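Local coordinates for glutamate ABC superfamily ATP binding cassette transporter, binding protein (Enterococcus faecium DO, PDB 5EYF) that binds glutamate in a cleft between two lobes and probably delivers it to an ABC transporter for uptake, at residues B[162-167]-B[183-188]; B[51-56]-B[216-221]; B[109-112]-B[116-119]. One frame throughout, in Å; residues are numbered along the deposited sequence. Where two conformers were deposited one is given.

Contact 1 of 3, residues B[162-167]-B[183-188]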
ATOM      1  N   ALA B 162      -5.288  27.056   9.561  1.00 23.74           N
ATOM      2  CA  ALA B 162      -3.947  27.491   9.928  1.00 23.53           C
ATOM      3  C   ALA B 162      -3.049  27.546   8.701  1.00 23.03           C
ATOM      4  O   ALA B 162      -2.243  28.475   8.555  1.00 24.68           O
ATOM      5  CB  ALA B 162      -3.352  26.577  10.993  1.00 25.79           C
ATOM      6  N   LEU B 163      -3.197  26.583   7.789  1.00 23.36           N
ATOM      7  CA  LEU B 163      -2.444  26.641   6.538  1.00 22.92           C
ATOM      8  C   LEU B 163      -2.850  27.871   5.734  1.00 24.08           C
ATOM      9  O   LEU B 163      -1.993  28.602   5.212  1.00 23.52           O
ATOM     10  CB  LEU B 163      -2.672  25.360   5.718  1.00 20.26           C
ATOM     11  CG  LEU B 163      -1.883  25.314   4.413  1.00 21.73           C
ATOM     12  CD1 LEU B 163      -0.380  25.214   4.682  1.00 23.80           C
ATOM     13  CD2 LEU B 163      -2.330  24.115   3.553  1.00 21.43           C
ATOM     14  N   GLN B 164      -4.162  28.134   5.661  0.68 24.81           N
ATOM     15  CA  GLN B 164      -4.675  29.224   4.837  0.68 24.36           C
ATOM     16  C   GLN B 164      -4.162  30.576   5.322  0.68 24.99           C
ATOM     17  O   GLN B 164      -3.894  31.467   4.509  0.68 26.17           O
ATOM     18  CB  GLN B 164      -6.212  29.210   4.829  0.68 22.72           C
ATOM     19  CG  GLN B 164      -6.882  28.087   3.974  0.68 21.73           C
ATOM     20  CD  GLN B 164      -8.413  28.214   3.989  0.68 23.29           C
ATOM     21  OE1 GLN B 164      -9.050  28.068   5.037  0.68 25.39           O
ATOM     22  NE2 GLN B 164      -8.999  28.520   2.838  0.68 24.49           N
ATOM     23  N   SER B 165      -4.013  30.747   6.637  1.00 24.59           N
ATOM     24  CA  SER B 165      -3.556  32.000   7.237  1.00 25.21           C
ATOM     25  C   SER B 165      -2.058  31.998   7.534  1.00 24.80           C
ATOM     26  O   SER B 165      -1.569  32.875   8.263  1.00 25.13           O
ATOM     27  CB  SER B 165      -4.361  32.301   8.510  1.00 25.87           C
ATOM     28  OG  SER B 165      -4.274  31.222   9.419  1.00 26.40           O
ATOM     29  N   GLY B 166      -1.315  31.038   6.973  1.00 23.92           N
ATOM     30  CA  GLY B 166       0.129  31.136   6.993  1.00 24.27           C
ATOM     31  C   GLY B 166       0.755  30.782   8.308  1.00 27.32           C
ATOM     32  O   GLY B 166       1.922  31.122   8.543  1.00 29.86           O
ATOM     33  N   GLN B 167       0.007  30.115   9.188  1.00 26.56           N
ATOM     34  CA  GLN B 167       0.536  29.731  10.486  1.00 27.57           C
ATOM     35  C   GLN B 167       1.457  28.541  10.370  1.00 27.03           C
ATOM     36  O   GLN B 167       2.256  28.282  11.279  1.00 28.73           O
ATOM     37  CB  GLN B 167      -0.629  29.427  11.425  1.00 28.93           C
ATOM     38  CG  GLN B 167      -1.610  30.613  11.434  1.00 31.84           C
ATOM     39  CD  GLN B 167      -2.720  30.505  12.454  1.00 36.18           C
ATOM     40  OE1 GLN B 167      -3.023  29.428  12.942  1.00 40.36           O
ATOM     41  NE2 GLN B 167      -3.317  31.637  12.800  1.00 38.45           N
ATOM     42  N   ASP B 183      -9.823  19.509  -3.276  0.81 45.08           N
ATOM     43  CA  ASP B 183     -10.980  19.717  -4.141  0.81 49.03           C
ATOM     44  C   ASP B 183     -11.794  20.920  -3.679  0.81 50.48           C
ATOM     45  O   ASP B 183     -12.343  21.662  -4.500  0.81 51.65           O
ATOM     46  CB  ASP B 183     -11.854  18.461  -4.177  0.81 51.91           C
ATOM     47  CG  ASP B 183     -11.219  17.303  -4.945  0.81 53.77           C
ATOM     48  OD1 ASP B 183     -10.289  17.529  -5.758  0.81 54.33           O
ATOM     49  OD2 ASP B 183     -11.667  16.152  -4.748  0.81 54.26           O
ATOM     50  N   GLU B 184     -11.877  21.142  -2.366  0.88 50.74           N
ATOM     51  CA  GLU B 184     -12.623  22.290  -1.870  0.88 51.49           C
ATOM     52  C   GLU B 184     -11.863  23.603  -2.013  0.88 49.20           C
ATOM     53  O   GLU B 184     -12.478  24.665  -1.904  0.88 48.15           O
ATOM     54  CB  GLU B 184     -12.992  22.098  -0.401  0.88 54.62           C
ATOM     55  CG  GLU B 184     -13.772  20.847  -0.109  0.88 57.26           C
ATOM     56  CD  GLU B 184     -15.073  20.773  -0.878  0.88 58.86           C
ATOM     57  OE1 GLU B 184     -15.044  20.401  -2.070  0.88 59.30           O
ATOM     58  OE2 GLU B 184     -16.125  21.090  -0.288  0.88 59.71           O
ATOM     59  N   ASN B 185     -10.550  23.569  -2.234  1.00 47.68           N
ATOM     60  CA  ASN B 185      -9.732  24.775  -2.101  1.00 47.04           C
ATOM     61  C   ASN B 185      -8.662  24.843  -3.181  1.00 46.50           C
ATOM     62  O   ASN B 185      -7.518  24.418  -2.979  1.00 45.28           O
ATOM     63  CB  ASN B 185      -9.117  24.850  -0.705  1.00 46.96           C
ATOM     64  CG  ASN B 185     -10.173  24.781   0.394  1.00 48.36           C
ATOM     65  OD1 ASN B 185     -10.652  25.807   0.884  1.00 47.99           O
ATOM     66  ND2 ASN B 185     -10.524  23.572   0.796  1.00 49.41           N
ATOM     67  N   PRO B 186      -8.988  25.444  -4.328  1.00 47.91           N
ATOM     68  CA  PRO B 186      -8.095  25.369  -5.498  1.00 47.69           C
ATOM     69  C   PRO B 186      -6.781  26.142  -5.371  1.00 45.38           C
ATOM     70  O   PRO B 186      -5.912  25.967  -6.232  1.00 46.82           O
ATOM     71  CB  PRO B 186      -8.960  25.938  -6.631  1.00 49.04           C
ATOM     72  CG  PRO B 186     -10.012  26.748  -5.947  1.00 49.52           C
ATOM     73  CD  PRO B 186     -10.290  26.047  -4.658  1.00 49.29           C
ATOM     74  N   GLU B 187      -6.599  26.979  -4.352  0.92 40.89           N
ATOM     75  CA  GLU B 187      -5.317  27.649  -4.175  0.92 38.83           C
ATOM     76  C   GLU B 187      -4.240  26.723  -3.625  0.92 33.93           C
ATOM     77  O   GLU B 187      -3.089  27.160  -3.483  0.92 33.44           O
ATOM     78  CB  GLU B 187      -5.463  28.849  -3.236  0.92 42.22           C
ATOM     79  CG  GLU B 187      -6.139  30.059  -3.833  0.92 47.29           C
ATOM     80  CD  GLU B 187      -6.118  31.233  -2.875  0.92 51.43           C
ATOM     81  OE1 GLU B 187      -7.200  31.778  -2.575  0.92 52.34           O
ATOM     82  OE2 GLU B 187      -5.011  31.596  -2.411  0.92 53.13           O
ATOM     83  N   TYR B 188      -4.594  25.481  -3.291  1.00 30.56           N
ATOM     84  CA  TYR B 188      -3.716  24.546  -2.598  1.00 28.63           C
ATOM     85  C   TYR B 188      -3.598  23.261  -3.403  1.00 29.03           C
ATOM     86  O   TYR B 188      -4.525  22.880  -4.119  1.00 29.39           O
ATOM     87  CB  TYR B 188      -4.245  24.251  -1.197  1.00 27.01           C
ATOM     88  CG  TYR B 188      -4.307  25.520  -0.404  1.00 26.76           C
ATOM     89  CD1 TYR B 188      -3.235  25.907   0.382  1.00 28.39           C
ATOM     90  CD2 TYR B 188      -5.407  26.363  -0.482  1.00 28.49           C
ATOM     91  CE1 TYR B 188      -3.257  27.074   1.079  1.00 28.27           C
ATOM     92  CE2 TYR B 188      -5.429  27.536   0.200  1.00 29.29           C
ATOM     93  CZ  TYR B 188      -4.346  27.887   0.980  1.00 31.06           C
ATOM     94  OH  TYR B 188      -4.368  29.059   1.671  1.00 34.36           O
TER
HETATM   95  O   HOH W   1      -7.268  30.185   0.899  0.66 28.97           O

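Contact 2 of 3, residues B[51-56]-B[216-221]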
ATOM      1  N   LYS B  51     -24.733  -5.552   5.035  1.00 18.71           N
ATOM      2  CA  LYS B  51     -25.680  -6.354   4.258  1.00 20.77           C
ATOM      3  C   LYS B  51     -25.141  -7.758   3.966  1.00 20.26           C
ATOM      4  O   LYS B  51     -25.923  -8.722   3.895  1.00 20.34           O
ATOM      5  CB  LYS B  51     -26.038  -5.629   2.956  1.00 23.52           C
ATOM      6  CG  LYS B  51     -26.795  -4.307   3.156  1.00 26.13           C
ATOM      7  CD  LYS B  51     -28.095  -4.495   3.945  1.00 28.51           C
ATOM      8  CE  LYS B  51     -28.984  -3.245   3.845  1.00 30.25           C
ATOM      9  NZ  LYS B  51     -30.155  -3.253   4.787  1.00 30.11           N
ATOM     10  N   LYS B  52     -23.829  -7.902   3.776  1.00 20.43           N
ATOM     11  CA  LYS B  52     -23.264  -9.241   3.619  1.00 20.63           C
ATOM     12  C   LYS B  52     -23.414 -10.058   4.900  1.00 20.57           C
ATOM     13  O   LYS B  52     -23.735 -11.253   4.849  1.00 22.45           O
ATOM     14  CB  LYS B  52     -21.781  -9.159   3.226  1.00 20.53           C
ATOM     15  CG  LYS B  52     -21.489  -8.534   1.859  1.00 20.73           C
ATOM     16  CD  LYS B  52     -22.204  -9.248   0.728  1.00 22.03           C
ATOM     17  CE  LYS B  52     -21.615  -8.827  -0.609  1.00 23.39           C
ATOM     18  NZ  LYS B  52     -22.492  -9.375  -1.699  1.00 24.83           N
ATOM     19  N   ILE B  53     -23.159  -9.448   6.061  1.00 21.00           N
ATOM     20  CA  ILE B  53     -23.145 -10.218   7.298  1.00 21.53           C
ATOM     21  C   ILE B  53     -24.560 -10.578   7.717  1.00 23.03           C
ATOM     22  O   ILE B  53     -24.863 -11.740   8.036  1.00 24.72           O
ATOM     23  CB  ILE B  53     -22.410  -9.438   8.408  1.00 19.79           C
ATOM     24  CG1 ILE B  53     -20.959  -9.207   8.006  1.00 20.85           C
ATOM     25  CG2 ILE B  53     -22.540 -10.152   9.787  1.00 20.30           C
ATOM     26  CD1 ILE B  53     -20.149  -8.443   9.070  1.00 20.43           C
ATOM     27  N   LEU B  54     -25.447  -9.584   7.732  1.00 22.39           N
ATOM     28  CA  LEU B  54     -26.785  -9.741   8.271  1.00 23.56           C
ATOM     29  C   LEU B  54     -27.829 -10.029   7.212  1.00 24.65           C
ATOM     30  O   LEU B  54     -28.950 -10.418   7.560  1.00 26.90           O
ATOM     31  CB  LEU B  54     -27.189  -8.472   9.023  1.00 23.62           C
ATOM     32  CG  LEU B  54     -26.287  -8.074  10.191  1.00 24.04           C
ATOM     33  CD1 LEU B  54     -26.849  -6.831  10.902  1.00 23.75           C
ATOM     34  CD2 LEU B  54     -26.120  -9.253  11.176  1.00 24.32           C
ATOM     35  N   GLY B  55     -27.511  -9.828   5.949  1.00 24.85           N
ATOM     36  CA  GLY B  55     -28.500  -9.996   4.907  1.00 24.78           C
ATOM     37  C   GLY B  55     -29.226  -8.706   4.594  1.00 27.74           C
ATOM     38  O   GLY B  55     -28.934  -7.629   5.130  1.00 27.10           O
ATOM     39  N   ASP B  56     -30.217  -8.855   3.710  1.00 31.03           N
ATOM     40  CA  ASP B  56     -30.873  -7.729   3.045  1.00 34.44           C
ATOM     41  C   ASP B  56     -31.347  -6.661   4.009  1.00 33.17           C
ATOM     42  O   ASP B  56     -31.211  -5.463   3.734  1.00 33.29           O
ATOM     43  CB  ASP B  56     -32.086  -8.212   2.250  1.00 37.66           C
ATOM     44  CG  ASP B  56     -31.721  -8.778   0.910  1.00 41.74           C
ATOM     45  OD1 ASP B  56     -30.552  -8.615   0.486  1.00 42.63           O
ATOM     46  OD2 ASP B  56     -32.627  -9.369   0.281  1.00 42.14           O
ATOM     47  N   ASN B 216     -14.239 -10.044   7.401  1.00 17.09           N
ATOM     48  CA  ASN B 216     -13.315 -10.408   6.320  1.00 15.54           C
ATOM     49  C   ASN B 216     -14.015 -11.187   5.217  1.00 16.33           C
ATOM     50  O   ASN B 216     -13.712 -10.996   4.033  1.00 17.96           O
ATOM     51  CB  ASN B 216     -12.132 -11.212   6.862  1.00 16.50           C
ATOM     52  CG  ASN B 216     -11.068 -10.316   7.436  1.00 17.09           C
ATOM     53  OD1 ASN B 216     -10.964  -9.147   7.048  1.00 17.56           O
ATOM     54  ND2 ASN B 216     -10.299 -10.827   8.387  1.00 20.38           N
ATOM     55  N   GLN B 217     -14.954 -12.060   5.588  1.00 16.85           N
ATOM     56  CA  GLN B 217     -15.708 -12.795   4.586  1.00 18.70           C
ATOM     57  C   GLN B 217     -16.564 -11.854   3.758  1.00 18.56           C
ATOM     58  O   GLN B 217     -16.681 -12.016   2.540  1.00 18.95           O
ATOM     59  CB  GLN B 217     -16.579 -13.849   5.285  1.00 20.77           C
ATOM     60  CG  GLN B 217     -17.488 -14.655   4.367  1.00 26.06           C
ATOM     61  CD  GLN B 217     -16.722 -15.556   3.431  0.67 28.44           C
ATOM     62  OE1 GLN B 217     -15.628 -16.010   3.753  0.41 29.37           O
ATOM     63  NE2 GLN B 217     -17.294 -15.824   2.258  0.49 29.35           N
ATOM     64  N   ALA B 218     -17.180 -10.865   4.412  1.00 17.85           N
ATOM     65  CA  ALA B 218     -17.970  -9.863   3.704  1.00 17.94           C
ATOM     66  C   ALA B 218     -17.119  -9.122   2.678  1.00 17.82           C
ATOM     67  O   ALA B 218     -17.521  -8.971   1.517  1.00 16.51           O
ATOM     68  CB  ALA B 218     -18.586  -8.890   4.709  1.00 17.22           C
ATOM     69  N   LEU B 219     -15.921  -8.672   3.089  1.00 16.68           N
ATOM     70  CA  LEU B 219     -15.016  -8.003   2.157  1.00 15.63           C
ATOM     71  C   LEU B 219     -14.647  -8.918   1.003  1.00 17.27           C
ATOM     72  O   LEU B 219     -14.645  -8.489  -0.154  1.00 17.52           O
ATOM     73  CB  LEU B 219     -13.736  -7.531   2.866  1.00 15.34           C
ATOM     74  CG  LEU B 219     -13.914  -6.316   3.778  1.00 15.45           C
ATOM     75  CD1 LEU B 219     -12.675  -6.163   4.665  1.00 17.61           C
ATOM     76  CD2 LEU B 219     -14.149  -5.083   2.916  1.00 16.29           C
ATOM     77  N   GLU B 220     -14.315 -10.179   1.302  0.54 18.48           N
ATOM     78  CA  GLU B 220     -14.028 -11.149   0.241  0.54 20.53           C
ATOM     79  C   GLU B 220     -15.160 -11.200  -0.778  0.54 20.75           C
ATOM     80  O   GLU B 220     -14.931 -11.138  -1.988  0.54 21.86           O
ATOM     81  CB  GLU B 220     -13.792 -12.536   0.844  0.54 22.62           C
ATOM     82  CG  GLU B 220     -13.356 -13.590  -0.170  0.54 27.64           C
ATOM     83  CD  GLU B 220     -13.020 -14.936   0.473  0.54 34.34           C
ATOM     84  OE1 GLU B 220     -13.290 -15.115   1.681  0.54 36.75           O
ATOM     85  OE2 GLU B 220     -12.482 -15.818  -0.232  0.54 37.55           O
ATOM     86  N   GLU B 221     -16.394 -11.310  -0.294  1.00 19.40           N
ATOM     87  CA  GLU B 221     -17.545 -11.404  -1.182  1.00 20.25           C
ATOM     88  C   GLU B 221     -17.706 -10.135  -2.014  1.00 19.31           C
ATOM     89  O   GLU B 221     -18.066 -10.205  -3.197  1.00 20.14           O
ATOM     90  CB  GLU B 221     -18.793 -11.667  -0.345  1.00 21.59           C
ATOM     91  CG  GLU B 221     -18.900 -13.097   0.216  1.00 26.06           C
ATOM     92  CD  GLU B 221     -20.140 -13.299   1.088  1.00 31.55           C
ATOM     93  OE1 GLU B 221     -21.166 -12.609   0.857  1.00 33.39           O
ATOM     94  OE2 GLU B 221     -20.086 -14.149   2.012  1.00 32.96           O
TER
HETATM   95  O   HOH W   2     -22.090 -12.304  -1.388  1.00 29.37           O
HETATM   96  O   HOH W   3     -23.554 -12.809   1.997  1.00 38.52           O

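Contact 3 of 3, residues B[109-112]-B[116-119]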
ATOM      1  N   LEU B 109       1.799  15.880   1.600  1.00 15.39           N
ATOM      2  CA  LEU B 109       1.876  17.291   1.964  1.00 14.88           C
ATOM      3  C   LEU B 109       0.928  18.114   1.117  1.00 15.92           C
ATOM      4  O   LEU B 109       0.861  17.937  -0.096  1.00 19.33           O
ATOM      5  CB  LEU B 109       3.259  17.870   1.731  1.00 16.14           C
ATOM      6  CG  LEU B 109       4.427  17.293   2.515  1.00 16.59           C
ATOM      7  CD1 LEU B 109       5.716  18.055   2.195  1.00 18.04           C
ATOM      8  CD2 LEU B 109       4.156  17.291   4.016  1.00 17.52           C
ATOM      9  N   LEU B 110       0.253  19.066   1.756  1.00 16.55           N
ATOM     10  CA  LEU B 110      -0.557  20.065   1.074  1.00 17.89           C
ATOM     11  C   LEU B 110       0.060  21.436   1.330  1.00 18.59           C
ATOM     12  O   LEU B 110       0.359  21.771   2.481  1.00 18.33           O
ATOM     13  CB  LEU B 110      -2.000  20.025   1.607  1.00 19.15           C
ATOM     14  CG  LEU B 110      -3.045  20.951   0.973  1.00 20.64           C
ATOM     15  CD1 LEU B 110      -3.564  20.299  -0.283  1.00 21.37           C
ATOM     16  CD2 LEU B 110      -4.203  21.270   1.935  1.00 22.22           C
ATOM     17  N   VAL B 111       0.278  22.208   0.261  1.00 19.14           N
ATOM     18  CA  VAL B 111       0.863  23.543   0.342  1.00 19.27           C
ATOM     19  C   VAL B 111       0.059  24.481  -0.548  1.00 22.10           C
ATOM     20  O   VAL B 111      -0.693  24.048  -1.423  1.00 22.22           O
ATOM     21  CB  VAL B 111       2.363  23.546  -0.085  1.00 20.07           C
ATOM     22  CG1 VAL B 111       3.193  22.640   0.823  1.00 20.33           C
ATOM     23  CG2 VAL B 111       2.513  23.102  -1.527  1.00 21.89           C
ATOM     24  N   LYS B 112       0.220  25.785  -0.317  1.00 22.45           N
ATOM     25  CA  LYS B 112      -0.283  26.764  -1.270  1.00 25.65           C
ATOM     26  C   LYS B 112       0.488  26.641  -2.583  1.00 25.62           C
ATOM     27  O   LYS B 112       1.718  26.551  -2.589  1.00 24.07           O
ATOM     28  CB  LYS B 112      -0.131  28.174  -0.700  1.00 29.03           C
ATOM     29  CG  LYS B 112      -0.692  29.287  -1.567  1.00 34.28           C
ATOM     30  CD  LYS B 112      -0.434  30.637  -0.909  1.00 38.46           C
ATOM     31  CE  LYS B 112      -0.503  31.774  -1.912  1.00 41.71           C
ATOM     32  NZ  LYS B 112      -1.863  32.360  -1.966  1.00 43.74           N
ATOM     33  N   GLN B 116       7.723  27.070  -2.167  1.00 27.65           N
ATOM     34  CA  GLN B 116       9.043  26.499  -2.406  1.00 28.81           C
ATOM     35  C   GLN B 116       9.121  25.036  -1.969  1.00 30.02           C
ATOM     36  O   GLN B 116       9.986  24.301  -2.460  1.00 32.43           O
ATOM     37  CB  GLN B 116      10.083  27.366  -1.682  1.00 30.49           C
ATOM     38  CG  GLN B 116      11.558  27.039  -1.919  1.00 31.51           C
ATOM     39  CD  GLN B 116      11.992  27.152  -3.369  1.00 34.25           C
ATOM     40  OE1 GLN B 116      12.843  26.389  -3.815  1.00 36.69           O
ATOM     41  NE2 GLN B 116      11.414  28.096  -4.108  1.00 33.26           N
ATOM     42  N   ILE B 117       8.225  24.594  -1.088  1.00 28.27           N
ATOM     43  CA  ILE B 117       8.199  23.221  -0.579  1.00 26.60           C
ATOM     44  C   ILE B 117       7.609  22.305  -1.649  1.00 28.66           C
ATOM     45  O   ILE B 117       6.454  22.473  -2.049  1.00 28.65           O
ATOM     46  CB  ILE B 117       7.389  23.152   0.730  1.00 25.18           C
ATOM     47  CG1 ILE B 117       8.125  23.931   1.831  1.00 25.08           C
ATOM     48  CG2 ILE B 117       7.103  21.705   1.158  1.00 24.08           C
ATOM     49  CD1 ILE B 117       7.303  24.163   3.081  1.00 24.85           C
ATOM     50  N   LYS B 118       8.398  21.323  -2.111  1.00 29.85           N
ATOM     51  CA  LYS B 118       7.972  20.417  -3.172  1.00 31.28           C
ATOM     52  C   LYS B 118       7.830  18.974  -2.724  1.00 29.51           C
ATOM     53  O   LYS B 118       7.310  18.148  -3.491  1.00 29.87           O
ATOM     54  CB  LYS B 118       8.967  20.430  -4.338  1.00 35.18           C
ATOM     55  CG  LYS B 118       9.428  21.795  -4.795  1.00 38.54           C
ATOM     56  CD  LYS B 118      10.759  21.598  -5.499  1.00 41.43           C
ATOM     57  CE  LYS B 118      11.195  22.822  -6.285  1.00 42.93           C
ATOM     58  NZ  LYS B 118      12.270  22.461  -7.263  1.00 43.12           N
ATOM     59  N   SER B 119       8.305  18.643  -1.536  1.00 26.58           N
ATOM     60  CA  SER B 119       8.244  17.283  -1.035  1.00 26.56           C
ATOM     61  C   SER B 119       8.672  17.308   0.418  1.00 25.66           C
ATOM     62  O   SER B 119       9.107  18.339   0.949  1.00 23.37           O
ATOM     63  CB  SER B 119       9.149  16.344  -1.828  1.00 28.32           C
ATOM     64  OG  SER B 119      10.492  16.459  -1.378  1.00 27.72           O
TER

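Contact 1 of 3, residues B[162-167]-B[183-188]
Tyr188 leans its ring against the last turn of helix 156-164, where Leu163 and Gln164 receive different parts of it. Leu163 supplies the apolar side: its CD2 branch comes obliquely to the ring, 3.8 Å from Tyr188 CD1, and CG lies 4.0 Å from Tyr188 CE1. With CG of Leu163 anti to the backbone N (chi1 -178°), the branched end is carried out beside the tyrosine, and the two side chains run past each other in opposite directions. The phenol end reaches further, to the backbone of the next residue, Tyr188 OH approaching Gln164 CA to 3.2 Å. In the modelled conformer of Gln164, one of two, the extended chain crosses the tyrosine at about a right angle. Its amide plane is turned 71° from the ring, and CG stands 3.5 Å from Tyr188 OH. A water lying in the ring plane at the edge accepts from Gln164 NE2 of this conformer at 3.1 Å and is hydrogen-bonded to Tyr188 OH at 3.2 Å.

Further out, a type I turn from Asn185 to Tyr188 delivers the ring, closed by Tyr188 N to Asn185 O. Asn185 turns its ND2 back to Ile181 O at the end of helix 175-182; asparagine suits this place because its short amide can reach back to a helix carbonyl. On the other side, a Schellman motif with Gly166 as C-prime residue ends the helix; positive phi is easy for glycine. Phe160 meets the tyrosine edge-to-face, and Leu163 also packs on Leu110 and Leu130. The chemistry is thus divided: tyrosine offers hydrocarbon to the buried leucine while its hydroxyl can stay hydrated beside an exposed glutamine.

Contact 2 of 3, residues B[51-56]-B[216-221]
The carboxylate of Glu221 meets the aliphatic part of Lys52, its OE1 lying 3.5 Å from Lys52 CD where the two chains cross obliquely. Its other oxygen, OE2, accepts from Gln217 NE2 at 3.3 Å through the anti lone pair; the bond is nearly straight (164°), with the acceptor only 3° out of the glutamine amide plane. Gln217, one helical turn earlier, thus helps to fix the carboxylate's rotation. OE1 also accepts from a water at 2.7 Å that bonds to Lys52 O, joining the helices through solvent. Lys52 NZ stays 4.3 Å from Glu221 OE1, too far for a salt bridge, and pairs instead with Asp225 one turn further on.

Beneath these polar groups the helices come close: Lys52 CB is 3.5 Å from Ala218 CB, and Ile53 CG1 adds a contact at 4.1 Å to the same methyl. The small methyl of Ala218 lets the helices approach until the CA atoms of Lys52 and Ala218 are 5.3 Å apart. Ile53 goes on to Phe211, Ala214 and Val215. Helix 41-54, which leads into strand 59-64 of the parallel sheet, is here packed by the late helix 209-225, an arrangement consistent with the N-terminal lobe of type 2 periplasmic binding proteins.

Contact 3 of 3, residues B[109-112]-B[116-119]
Apolar contacts dominate, and Ile117 receives them from two residues of the strand. Its CG2 methyl sits 4.0 Å from Val111 CG1 and 4.0 Å from Leu109 CD1, so one methyl touches both of the inward-facing strand side chains. CG2 of Ile117 is anti to the backbone N, with CG1 taking the place anti to the carbonyl carbon (chi1 -67°), and this sends the methyl toward the strand. Beta-branched valine and isoleucine fill such a narrow buried layer with short, stiff side chains that cross at a slant.

A second kind of contact is methyl against backbone. Leu109, longer than Val111, extends CD1 to 3.5 Å from Ser119 C and 3.6 Å from Ser119 O, covering the peptide carbonyl. Val111 CG2 likewise stands 4.0 Å from Ile117 O.

The backbones themselves do not pair: Leu109 and Ser119 have CA atoms 7.0 Å apart, and Ile117 and Val111 7.4 Å, so the chain returns over the strand without forming a beta hairpin. Strand 103-112 has other neighbours, as expected in the mixed sheet of the second lobe of a type 2 solute-binding protein: the backbones of Leu109 and Val111 hydrogen-bond to Val191 and Glu189 of strand 188-191, and that of Leu110 to Met171 of strand 170-172. Leu110 faces helix 175-182, while Leu109 and Val111 face the returning loop.

Polar groups of the loop are met locally. Ser119 turns its CB away from the strand and OG bonds to Asp121 N; Lys118 N bonds to Asp122 OD2, and Ile117 N to Ser115 OG. Serine and lysine suit the outer side, since it faces the second subunit: Lys118 NZ forms a salt bridge with Asp122 of that subunit, and Ser119 packs on Ser119 of the same subunit.

From the N terminus, residues 51-56 come first but their contact is completed only at 216-221, so contact 2 closes a long loop that contains both others. Within it, contact 3 closes at once, strand 103-112 turning back through 116-119, and contact 1 follows in series, 162-167 meeting 183-188 across the strand and helix between them. Contacts 1 and 3 lie side by side in one lobe, their centres about 11 Å apart, and Lys112 of the strand reaches Tyr188 and, in a long, weak ion pair, Glu187. Contact 2 lies on the opposite side of the chain's centre, some 40 Å away between centres, joining late helix 209-225 to the first lobe.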